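Local coordinates for BH2331 protein (Bacillus halodurans, PDB 1VL5) that is probably an S-adenosylmethionine-dependent methyltransferase whose substrate remains unidentified, at residues Phe152-Val156 and Phe216-Lys220; Lys169-Trp173 and Glu243-Met247; Ala45-Gly49 and Ile71-Ala75. All coordinates share one frame; numbering follows the deposited sequence.

Contact 3 comes first along the chain and closes before the other two open; contacts 1 and 2 then interleave, in the order 152-156, 169-173, 216-220, 243-247. Contact 3 belongs to the Rossmann-like methyltransferase fold, where the loop after strand 40-44 meets helix 69-81. Contact 2 sets helix 170-180 against strand 236-250 of the mixed sheet that also holds strand 40-44, across the chain's centre from contact 3, with centres about 24 Å apart. Contact 1 joins helices 147-160 and 207-218 at the periphery, its centre about 20 Å from that of contact 2 and 31 Å from that of contact 3. The probable cofactor loop thus lies well away from the helical packing.

Contact 1 (Phe152-Val156 and Phe216-Lys220); sequences FYNYV and FIKSK
Phe152, Tyr155 and Phe216 form an aromatic cluster where helix 147-160 meets helix 207-218 and the residues that follow it. The Tyr155 ring lies obliquely to that of Phe216, their planes at 41°, and brings CE2 over one face of Phe216, 3.4 Å above the plane and toward the rim. Phe152 meets Phe216 differently: the rings touch rim to rim, Phe152 CE1 being 3.7 Å from Phe216 CE2, with planes only 19° apart. Both phenylalanines hold CG anti to the backbone N (chi1 168° for Phe216), which carries the rings into the gap between the helices.

Aliphatic contacts fill in around the rings. Val156 CG2 lies at the edge of Phe216, 4.1 Å from its CE2, and reaches Ile217 CG1 at 4.2 Å; the branched side chains cross at about a right angle. Lys220 gives its methylenes: CG stands 3.5 Å from Phe152 CE1, while CE lies over the face of Phe216 opposite Tyr155.

The polar end of Lys220 stays with its own segment. Bent at chi2 and chi4, the chain turns NZ back to donate to Phe216 O (2.7 Å), which also accepts from Ser219 OG. Tyr224 adds an edge-to-face partner for Phe152, and Trp199 touches Val156.

With no hydrogen bond between the segments, the helices are joined by apolar and aromatic surface, while the lysine can flank the rings with its methylenes because its ammonium is turned to a carbonyl.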
ATOM      1  N   PHE A 152     -10.706   7.963  13.366  1.00 27.69           N
ATOM      2  CA  PHE A 152     -11.502   8.783  12.489  1.00 25.86           C
ATOM      3  C   PHE A 152     -11.091   8.595  11.045  1.00 29.11           C
ATOM      4  O   PHE A 152     -11.949   8.429  10.175  1.00 31.65           O
ATOM      5  CB  PHE A 152     -11.343  10.262  12.923  1.00 27.55           C
ATOM      6  CG  PHE A 152     -11.974  11.246  11.983  1.00 30.03           C
ATOM      7  CD1 PHE A 152     -13.336  11.498  12.010  1.00 31.98           C
ATOM      8  CD2 PHE A 152     -11.218  11.914  11.068  1.00 30.22           C
ATOM      9  CE1 PHE A 152     -13.888  12.393  11.141  1.00 33.34           C
ATOM     10  CE2 PHE A 152     -11.785  12.778  10.205  1.00 35.84           C
ATOM     11  CZ  PHE A 152     -13.113  13.029  10.241  1.00 30.49           C
ATOM     12  N   TYR A 153      -9.774   8.633  10.805  1.00 26.35           N
ATOM     13  CA  TYR A 153      -9.193   8.484   9.477  1.00 28.41           C
ATOM     14  C   TYR A 153      -9.626   7.136   8.939  1.00 29.99           C
ATOM     15  O   TYR A 153     -10.121   7.038   7.840  1.00 31.67           O
ATOM     16  CB  TYR A 153      -7.643   8.588   9.511  1.00 29.87           C
ATOM     17  CG  TYR A 153      -7.032   8.238   8.191  1.00 28.63           C
ATOM     18  CD1 TYR A 153      -7.195   9.072   7.100  1.00 32.34           C
ATOM     19  CD2 TYR A 153      -6.330   7.029   8.000  1.00 30.28           C
ATOM     20  CE1 TYR A 153      -6.662   8.731   5.829  1.00 34.60           C
ATOM     21  CE2 TYR A 153      -5.816   6.674   6.697  1.00 32.43           C
ATOM     22  CZ  TYR A 153      -5.992   7.528   5.645  1.00 31.74           C
ATOM     23  OH  TYR A 153      -5.498   7.209   4.369  1.00 37.61           O
ATOM     24  N   ASN A 154      -9.475   6.095   9.745  1.00 29.41           N
ATOM     25  CA  ASN A 154      -9.816   4.775   9.310  1.00 27.87           C
ATOM     26  C   ASN A 154     -11.347   4.600   9.092  1.00 30.30           C
ATOM     27  O   ASN A 154     -11.765   3.922   8.143  1.00 28.98           O
ATOM     28  CB  ASN A 154      -9.278   3.740  10.295  1.00 29.35           C
ATOM     29  CG  ASN A 154      -7.882   3.310   9.954  1.00 26.21           C
ATOM     30  OD1 ASN A 154      -7.668   2.742   8.886  1.00 30.60           O
ATOM     31  ND2 ASN A 154      -6.908   3.640  10.812  1.00 27.53           N
ATOM     32  N   TYR A 155     -12.164   5.186   9.967  1.00 30.38           N
ATOM     33  CA  TYR A 155     -13.638   5.116   9.785  1.00 30.25           C
ATOM     34  C   TYR A 155     -14.038   5.720   8.425  1.00 30.85           C
ATOM     35  O   TYR A 155     -14.797   5.145   7.630  1.00 30.25           O
ATOM     36  CB  TYR A 155     -14.371   5.840  10.926  1.00 35.54           C
ATOM     37  CG  TYR A 155     -15.865   5.943  10.691  1.00 33.33           C
ATOM     38  CD1 TYR A 155     -16.729   4.962  11.138  1.00 43.70           C
ATOM     39  CD2 TYR A 155     -16.399   7.023   9.987  1.00 37.02           C
ATOM     40  CE1 TYR A 155     -18.118   5.059  10.881  1.00 48.56           C
ATOM     41  CE2 TYR A 155     -17.765   7.128   9.725  1.00 45.87           C
ATOM     42  CZ  TYR A 155     -18.633   6.155  10.160  1.00 48.11           C
ATOM     43  OH  TYR A 155     -20.017   6.324   9.877  1.00 48.32           O
ATOM     44  N   VAL A 156     -13.460   6.863   8.126  1.00 30.35           N
ATOM     45  CA  VAL A 156     -13.678   7.535   6.850  1.00 29.63           C
ATOM     46  C   VAL A 156     -13.229   6.719   5.630  1.00 30.57           C
ATOM     47  O   VAL A 156     -13.935   6.645   4.597  1.00 26.28           O
ATOM     48  CB  VAL A 156     -12.988   8.924   6.894  1.00 31.77           C
ATOM     49  CG1 VAL A 156     -13.006   9.573   5.561  1.00 37.78           C
ATOM     50  CG2 VAL A 156     -13.702   9.838   7.980  1.00 34.19           C
ATOM     51  N   PHE A 216     -20.957  13.779   7.810  1.00 30.81           N
ATOM     52  CA  PHE A 216     -20.268  13.248   8.989  1.00 31.86           C
ATOM     53  C   PHE A 216     -18.907  13.952   9.280  1.00 32.77           C
ATOM     54  O   PHE A 216     -18.543  14.275  10.431  1.00 30.72           O
ATOM     55  CB  PHE A 216     -20.059  11.719   8.808  1.00 31.76           C
ATOM     56  CG  PHE A 216     -19.109  11.099   9.819  1.00 37.09           C
ATOM     57  CD1 PHE A 216     -19.570  10.684  11.061  1.00 41.20           C
ATOM     58  CD2 PHE A 216     -17.753  10.957   9.533  1.00 34.58           C
ATOM     59  CE1 PHE A 216     -18.675  10.137  12.019  1.00 33.72           C
ATOM     60  CE2 PHE A 216     -16.878  10.410  10.460  1.00 36.76           C
ATOM     61  CZ  PHE A 216     -17.354   9.993  11.710  1.00 31.80           C
ATOM     62  N   ILE A 217     -18.112  14.114   8.232  1.00 30.97           N
ATOM     63  CA  ILE A 217     -16.858  14.835   8.363  1.00 29.15           C
ATOM     64  C   ILE A 217     -17.060  16.329   8.737  1.00 31.56           C
ATOM     65  O   ILE A 217     -16.336  16.876   9.607  1.00 33.41           O
ATOM     66  CB  ILE A 217     -16.061  14.743   7.068  1.00 26.77           C
ATOM     67  CG1 ILE A 217     -15.687  13.288   6.779  1.00 28.69           C
ATOM     68  CG2 ILE A 217     -14.862  15.652   7.086  1.00 28.34           C
ATOM     69  CD1 ILE A 217     -15.178  13.113   5.331  1.00 31.40           C
ATOM     70  N   LYS A 218     -18.024  16.989   8.091  1.00 31.53           N
ATOM     71  CA  LYS A 218     -18.186  18.435   8.249  1.00 34.71           C
ATOM     72  C   LYS A 218     -18.531  18.827   9.711  1.00 33.64           C
ATOM     73  O   LYS A 218     -18.219  19.949  10.168  1.00 30.82           O
ATOM     74  CB  LYS A 218     -19.258  18.956   7.286  1.00 33.98           C
ATOM     75  CG  LYS A 218     -19.966  20.273   7.763  1.00 47.82           C
ATOM     76  CD  LYS A 218     -20.973  20.867   6.772  1.00 43.11           C
ATOM     77  CE  LYS A 218     -22.332  21.295   7.513  1.00 56.94           C
ATOM     78  NZ  LYS A 218     -22.308  22.327   8.682  1.00 39.32           N
ATOM     79  N   SER A 219     -19.191  17.922  10.425  1.00 31.73           N
ATOM     80  CA  SER A 219     -19.696  18.236  11.777  1.00 32.40           C
ATOM     81  C   SER A 219     -18.660  18.050  12.849  1.00 29.97           C
ATOM     82  O   SER A 219     -18.902  18.385  13.996  1.00 33.23           O
ATOM     83  CB  SER A 219     -20.912  17.375  12.095  1.00 32.08           C
ATOM     84  OG  SER A 219     -20.545  16.006  11.972  1.00 41.91           O
ATOM     85  N   LYS A 220     -17.498  17.522  12.488  1.00 29.32           N
ATOM     86  CA  LYS A 220     -16.460  17.298  13.460  1.00 30.12           C
ATOM     87  C   LYS A 220     -15.887  18.614  13.979  1.00 32.48           C
ATOM     88  O   LYS A 220     -15.975  19.637  13.301  1.00 31.09           O
ATOM     89  CB  LYS A 220     -15.359  16.418  12.889  1.00 32.00           C
ATOM     90  CG  LYS A 220     -15.820  14.987  12.542  1.00 35.89           C
ATOM     91  CD  LYS A 220     -16.223  14.179  13.775  1.00 31.30           C
ATOM     92  CE  LYS A 220     -17.315  13.093  13.454  1.00 28.37           C
ATOM     93  NZ  LYS A 220     -18.689  13.621  13.039  1.00 30.06           N
TER

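Contact 2 (Lys169-Trp173 and Glu243-Met247)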
ATOM      1  N   LYS A 169      -0.846   2.621  12.215  1.00 26.77           N
ATOM      2  CA  LYS A 169       0.088   3.662  12.667  1.00 26.54           C
ATOM      3  C   LYS A 169       1.483   3.285  12.188  1.00 28.73           C
ATOM      4  O   LYS A 169       1.806   2.097  12.033  1.00 27.27           O
ATOM      5  CB  LYS A 169       0.134   3.833  14.189  1.00 27.67           C
ATOM      6  CG  LYS A 169      -1.222   4.074  14.900  1.00 24.23           C
ATOM      7  CD  LYS A 169      -0.981   4.110  16.413  1.00 28.89           C
ATOM      8  CE  LYS A 169      -2.190   4.362  17.364  1.00 32.67           C
ATOM      9  NZ  LYS A 169      -3.120   5.369  16.904  1.00 36.91           N
ATOM     10  N   LYS A 170       2.297   4.305  11.942  1.00 27.19           N
ATOM     11  CA  LYS A 170       3.698   4.107  11.733  1.00 24.73           C
ATOM     12  C   LYS A 170       4.339   3.271  12.846  1.00 25.66           C
ATOM     13  O   LYS A 170       5.111   2.388  12.568  1.00 24.11           O
ATOM     14  CB  LYS A 170       4.385   5.465  11.553  1.00 26.88           C
ATOM     15  CG  LYS A 170       4.005   6.173  10.263  1.00 28.22           C
ATOM     16  CD  LYS A 170       4.804   7.474  10.016  1.00 23.64           C
ATOM     17  CE  LYS A 170       4.599   8.562  11.033  1.00 28.83           C
ATOM     18  NZ  LYS A 170       3.228   9.189  10.874  1.00 27.02           N
ATOM     19  N   SER A 171       3.951   3.498  14.106  1.00 27.26           N
ATOM     20  CA  SER A 171       4.441   2.697  15.230  1.00 27.29           C
ATOM     21  C   SER A 171       3.990   1.245  15.154  1.00 28.03           C
ATOM     22  O   SER A 171       4.719   0.358  15.595  1.00 28.96           O
ATOM     23  CB  SER A 171       3.981   3.284  16.567  1.00 27.33           C
ATOM     24  OG  SER A 171       2.567   3.441  16.552  1.00 30.64           O
ATOM     25  N   ASP A 172       2.811   1.009  14.580  1.00 26.59           N
ATOM     26  CA  ASP A 172       2.280  -0.344  14.416  1.00 26.46           C
ATOM     27  C   ASP A 172       3.170  -1.078  13.439  1.00 25.78           C
ATOM     28  O   ASP A 172       3.497  -2.236  13.656  1.00 26.07           O
ATOM     29  CB  ASP A 172       0.856  -0.357  13.851  1.00 28.14           C
ATOM     30  CG  ASP A 172      -0.224   0.146  14.824  1.00 27.80           C
ATOM     31  OD1 ASP A 172      -0.061   0.034  16.055  1.00 30.57           O
ATOM     32  OD2 ASP A 172      -1.261   0.649  14.303  1.00 28.36           O
ATOM     33  N   TRP A 173       3.532  -0.435  12.334  1.00 26.59           N
ATOM     34  CA  TRP A 173       4.427  -1.051  11.353  1.00 24.39           C
ATOM     35  C   TRP A 173       5.837  -1.315  11.910  1.00 25.22           C
ATOM     36  O   TRP A 173       6.435  -2.320  11.600  1.00 27.01           O
ATOM     37  CB  TRP A 173       4.556  -0.212  10.060  1.00 28.61           C
ATOM     38  CG  TRP A 173       3.401  -0.359   9.194  1.00 29.00           C
ATOM     39  CD1 TRP A 173       2.493   0.605   8.865  1.00 29.95           C
ATOM     40  CD2 TRP A 173       2.980  -1.550   8.547  1.00 32.91           C
ATOM     41  NE1 TRP A 173       1.536   0.075   8.041  1.00 29.00           N
ATOM     42  CE2 TRP A 173       1.812  -1.244   7.830  1.00 28.55           C
ATOM     43  CE3 TRP A 173       3.495  -2.853   8.479  1.00 38.29           C
ATOM     44  CZ2 TRP A 173       1.127  -2.185   7.094  1.00 30.29           C
ATOM     45  CZ3 TRP A 173       2.829  -3.785   7.728  1.00 34.35           C
ATOM     46  CH2 TRP A 173       1.656  -3.446   7.030  1.00 33.87           C
ATOM     47  N   GLU A 243      -1.782  10.978   5.107  1.00 28.26           N
ATOM     48  CA  GLU A 243      -0.389  10.510   5.137  1.00 27.31           C
ATOM     49  C   GLU A 243      -0.190   9.115   4.485  1.00 26.27           C
ATOM     50  O   GLU A 243      -1.047   8.232   4.554  1.00 24.50           O
ATOM     51  CB  GLU A 243       0.113  10.462   6.579  1.00 28.09           C
ATOM     52  CG  GLU A 243       1.646  10.296   6.679  1.00 32.05           C
ATOM     53  CD  GLU A 243       2.140   9.952   8.093  1.00 34.61           C
ATOM     54  OE1 GLU A 243       1.459   9.133   8.785  1.00 41.49           O
ATOM     55  OE2 GLU A 243       3.272  10.406   8.456  1.00 35.15           O
ATOM     56  N   SER A 244       0.979   8.926   3.862  1.00 24.25           N
ATOM     57  CA  SER A 244       1.427   7.604   3.491  1.00 24.09           C
ATOM     58  C   SER A 244       2.895   7.460   3.785  1.00 23.54           C
ATOM     59  O   SER A 244       3.633   8.449   3.988  1.00 25.65           O
ATOM     60  CB  SER A 244       1.220   7.374   1.978  1.00 23.72           C
ATOM     61  OG  SER A 244       1.991   8.294   1.276  1.00 25.52           O
ATOM     62  N   ILE A 245       3.318   6.210   3.731  1.00 27.01           N
ATOM     63  CA  ILE A 245       4.689   5.856   3.988  1.00 24.91           C
ATOM     64  C   ILE A 245       5.282   4.899   2.986  1.00 23.71           C
ATOM     65  O   ILE A 245       4.574   4.152   2.296  1.00 26.54           O
ATOM     66  CB  ILE A 245       4.839   5.230   5.407  1.00 25.69           C
ATOM     67  CG1 ILE A 245       3.912   4.046   5.557  1.00 27.48           C
ATOM     68  CG2 ILE A 245       4.507   6.330   6.502  1.00 26.74           C
ATOM     69  CD1 ILE A 245       3.959   3.396   6.924  1.00 31.74           C
ATOM     70  N   LEU A 246       6.608   4.915   2.972  1.00 25.46           N
ATOM     71  CA  LEU A 246       7.440   3.997   2.229  1.00 29.12           C
ATOM     72  C   LEU A 246       8.530   3.529   3.184  1.00 27.46           C
ATOM     73  O   LEU A 246       9.345   4.349   3.658  1.00 27.96           O
ATOM     74  CB  LEU A 246       8.054   4.738   1.027  1.00 29.04           C
ATOM     75  CG  LEU A 246       8.907   4.139  -0.107  1.00 32.86           C
ATOM     76  CD1 LEU A 246       9.408   5.287  -0.937  1.00 47.24           C
ATOM     77  CD2 LEU A 246      10.076   3.404   0.358  1.00 40.79           C
HETATM   78  N   MSE A 247       8.545   2.211   3.430  1.00 26.20           N
HETATM   79  CA  MSE A 247       9.562   1.560   4.240  1.00 27.38           C
HETATM   80  C   MSE A 247      10.447   0.581   3.444  1.00 28.20           C
HETATM   81  O   MSE A 247       9.953  -0.139   2.565  1.00 27.27           O
HETATM   82  CB  MSE A 247       8.895   0.895   5.444  1.00 25.53           C
HETATM   83  CG  MSE A 247       8.167   1.851   6.314  1.00 32.37           C
HETATM   84 SE   MSE A 247       7.038   0.880   7.634  1.00 40.32          SE
HETATM   85  CE  MSE A 247       5.768   0.353   6.356  1.00 34.41           C
TER
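Trp173 and Met247, the latter a selenomethionine, make the tightly packed end of this contact, where helix 170-180 covers part of the mixed sheet in which strand 236-250 runs antiparallel to 134-142. Met247 is bent at chi3 (-73°), which puts its methyl CE over one face of the indole in a CH-pi contact, 4.0 Å from the centroid of the five-membered ring and 22° off its normal. The selenium completes this Met-aromatic contact obliquely, SE to Trp173 CB being 3.6 Å. Beside it, Ile245 CD1 touches Trp173 CD1 at 3.7 Å. A long flexible selenoether and a branched aliphatic suit a broad indole, and all three residues are buried; Leu138 of strand 134-142 touches both Trp173 and Met247.

The other end is partly exposed and polar. Lys170 first lays CG and CD across the Ile245 methyl CG2, CD being 3.7 Å from CG2, then bends at chi3 and chi4 so that NZ faces both carboxylate oxygens of Glu243. NZ donates to OE1 and OE2 of Glu243, each at 2.7 Å and each through its syn lone pair, making a forked salt bridge. Ser142 OG is a further partner of OE1, helping to position the carboxylate. Without the long chain, as with an alanine here, the Glu243 carboxylate is likely to lose its cationic mate and Ile245 CG2 the methylenes lying on it.

The chemistry therefore grades from apolar contact at the buried end to ion pairing at the margin, so that helix and sheet are joined by two unlike kinds of attraction.

Contact 3 (Ala45-Gly49 and Ile71-Ala75); sequences ATGGG and ILKVA
The flat Gly47-Gly48 peptide has the methyls Ile71 CG2 and Ala75 CB on opposite sides of its plane, each 3.6 Å from Gly47 O, while Gly48 O approaches Ala75 CA at 3.7 Å. This is the glycine-rich loop after strand 40-44 of a Rossmann-like methyltransferase fold, packed on helix 69-81. Its sequence fits a GxGxxA-type pattern, and in this family such a loop commonly lines the S-adenosylmethionine pocket, a role that is probable here.

The loop makes a type II' turn from Thr46 to Gly49, closed by Gly49 N donating to Thr46 O. Gly47 and Gly49 both have positive phi (63° and 89°), which favours glycine. At Gly49 the helix adds a second reason, since a CB would stand only 3.1 Å from Ala75 CB. Alanine on the helix suits this close approach: Gly49 CA comes within 4.0 Å of Ala75 CB.

Deeper in, the methyl CG2 of Thr46 packs on Leu72 CD2 and Ala75 CB, while its hydroxyl turns to Asp43. Gly47 N donates to Asp66 OD2, tying the turn to the end of strand 61-66.

No direct hydrogen bond joins loop and helix. A water spans them instead, donating to Ile71 O on the helix and, through a weak bond, to Gly47 O, which lies 2.7 Å from the water oxygen.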
ATOM      1  N   ALA A  45       0.206  -8.575  -3.913  1.00 28.86           N
ATOM      2  CA  ALA A  45      -1.067  -7.911  -4.193  1.00 28.06           C
ATOM      3  C   ALA A  45      -0.855  -6.958  -5.350  1.00 29.07           C
ATOM      4  O   ALA A  45      -1.009  -5.741  -5.261  1.00 25.93           O
ATOM      5  CB  ALA A  45      -1.562  -7.182  -2.947  1.00 31.19           C
ATOM      6  N   THR A  46      -0.414  -7.526  -6.460  1.00 28.78           N
ATOM      7  CA  THR A  46       0.001  -6.720  -7.551  1.00 27.28           C
ATOM      8  C   THR A  46      -1.128  -5.810  -8.100  1.00 28.28           C
ATOM      9  O   THR A  46      -0.841  -4.722  -8.654  1.00 29.33           O
ATOM     10  CB  THR A  46       0.617  -7.630  -8.651  1.00 27.78           C
ATOM     11  OG1 THR A  46       1.228  -6.823  -9.637  1.00 26.05           O
ATOM     12  CG2 THR A  46      -0.414  -8.435  -9.269  1.00 27.28           C
ATOM     13  N   GLY A  47      -2.382  -6.243  -7.984  1.00 28.61           N
ATOM     14  CA  GLY A  47      -3.539  -5.377  -8.354  1.00 28.10           C
ATOM     15  C   GLY A  47      -3.481  -5.051  -9.835  1.00 30.06           C
ATOM     16  O   GLY A  47      -3.455  -5.966 -10.652  1.00 27.92           O
ATOM     17  N   GLY A  48      -3.397  -3.757 -10.172  1.00 28.65           N
ATOM     18  CA  GLY A  48      -3.345  -3.327 -11.578  1.00 31.10           C
ATOM     19  C   GLY A  48      -1.984  -3.564 -12.231  1.00 30.18           C
ATOM     20  O   GLY A  48      -1.846  -3.398 -13.452  1.00 29.07           O
ATOM     21  N   GLY A  49      -1.009  -3.987 -11.411  1.00 29.39           N
ATOM     22  CA  GLY A  49       0.312  -4.427 -11.890  1.00 33.68           C
ATOM     23  C   GLY A  49       1.358  -3.330 -12.021  1.00 32.69           C
ATOM     24  O   GLY A  49       2.394  -3.526 -12.669  1.00 31.14           O
ATOM     25  N   ILE A  71      -7.842 -10.726 -11.318  1.00 29.23           N
ATOM     26  CA  ILE A  71      -6.865  -9.684 -11.034  1.00 31.99           C
ATOM     27  C   ILE A  71      -5.591  -9.862 -11.897  1.00 32.66           C
ATOM     28  O   ILE A  71      -5.105  -8.924 -12.549  1.00 31.75           O
ATOM     29  CB  ILE A  71      -6.529  -9.627  -9.513  1.00 32.27           C
ATOM     30  CG1 ILE A  71      -7.720  -9.023  -8.759  1.00 34.96           C
ATOM     31  CG2 ILE A  71      -5.236  -8.781  -9.252  1.00 30.04           C
ATOM     32  CD1 ILE A  71      -7.726  -9.203  -7.178  1.00 35.74           C
ATOM     33  N   LEU A  72      -5.098 -11.090 -11.950  1.00 33.31           N
ATOM     34  CA  LEU A  72      -3.865 -11.380 -12.664  1.00 32.24           C
ATOM     35  C   LEU A  72      -4.034 -11.151 -14.153  1.00 31.54           C
ATOM     36  O   LEU A  72      -3.085 -10.789 -14.840  1.00 27.27           O
ATOM     37  CB  LEU A  72      -3.387 -12.809 -12.387  1.00 30.50           C
ATOM     38  CG  LEU A  72      -2.913 -13.051 -10.939  1.00 25.93           C
ATOM     39  CD1 LEU A  72      -2.715 -14.524 -10.720  1.00 28.63           C
ATOM     40  CD2 LEU A  72      -1.643 -12.329 -10.680  1.00 29.90           C
ATOM     41  N   LYS A  73      -5.242 -11.338 -14.650  1.00 30.20           N
ATOM     42  CA  LYS A  73      -5.526 -11.052 -16.086  1.00 33.51           C
ATOM     43  C   LYS A  73      -5.359  -9.573 -16.389  1.00 29.66           C
ATOM     44  O   LYS A  73      -4.855  -9.163 -17.449  1.00 29.84           O
ATOM     45  CB  LYS A  73      -6.966 -11.427 -16.452  1.00 32.62           C
ATOM     46  CG  LYS A  73      -7.157 -12.805 -16.924  1.00 44.99           C
ATOM     47  CD  LYS A  73      -8.688 -13.031 -17.112  1.00 42.46           C
ATOM     48  CE  LYS A  73      -9.121 -14.485 -17.003  1.00 54.58           C
ATOM     49  NZ  LYS A  73     -10.547 -14.522 -16.529  1.00 56.76           N
ATOM     50  N   VAL A  74      -5.817  -8.762 -15.457  1.00 32.54           N
ATOM     51  CA  VAL A  74      -5.785  -7.332 -15.641  1.00 33.10           C
ATOM     52  C   VAL A  74      -4.368  -6.820 -15.506  1.00 30.02           C
ATOM     53  O   VAL A  74      -3.943  -5.994 -16.287  1.00 33.53           O
ATOM     54  CB  VAL A  74      -6.738  -6.625 -14.675  1.00 35.64           C
ATOM     55  CG1 VAL A  74      -6.413  -5.118 -14.565  1.00 37.16           C
ATOM     56  CG2 VAL A  74      -8.188  -6.839 -15.142  1.00 42.37           C
ATOM     57  N   ALA A  75      -3.632  -7.327 -14.544  1.00 28.99           N
ATOM     58  CA  ALA A  75      -2.247  -6.950 -14.391  1.00 30.02           C
ATOM     59  C   ALA A  75      -1.486  -7.313 -15.636  1.00 29.96           C
ATOM     60  O   ALA A  75      -0.689  -6.534 -16.112  1.00 32.32           O
ATOM     61  CB  ALA A  75      -1.647  -7.643 -13.214  1.00 31.36           C
TER
HETATM   62  O   HOH W   1      -6.001  -6.039 -11.559  1.00 49.83           O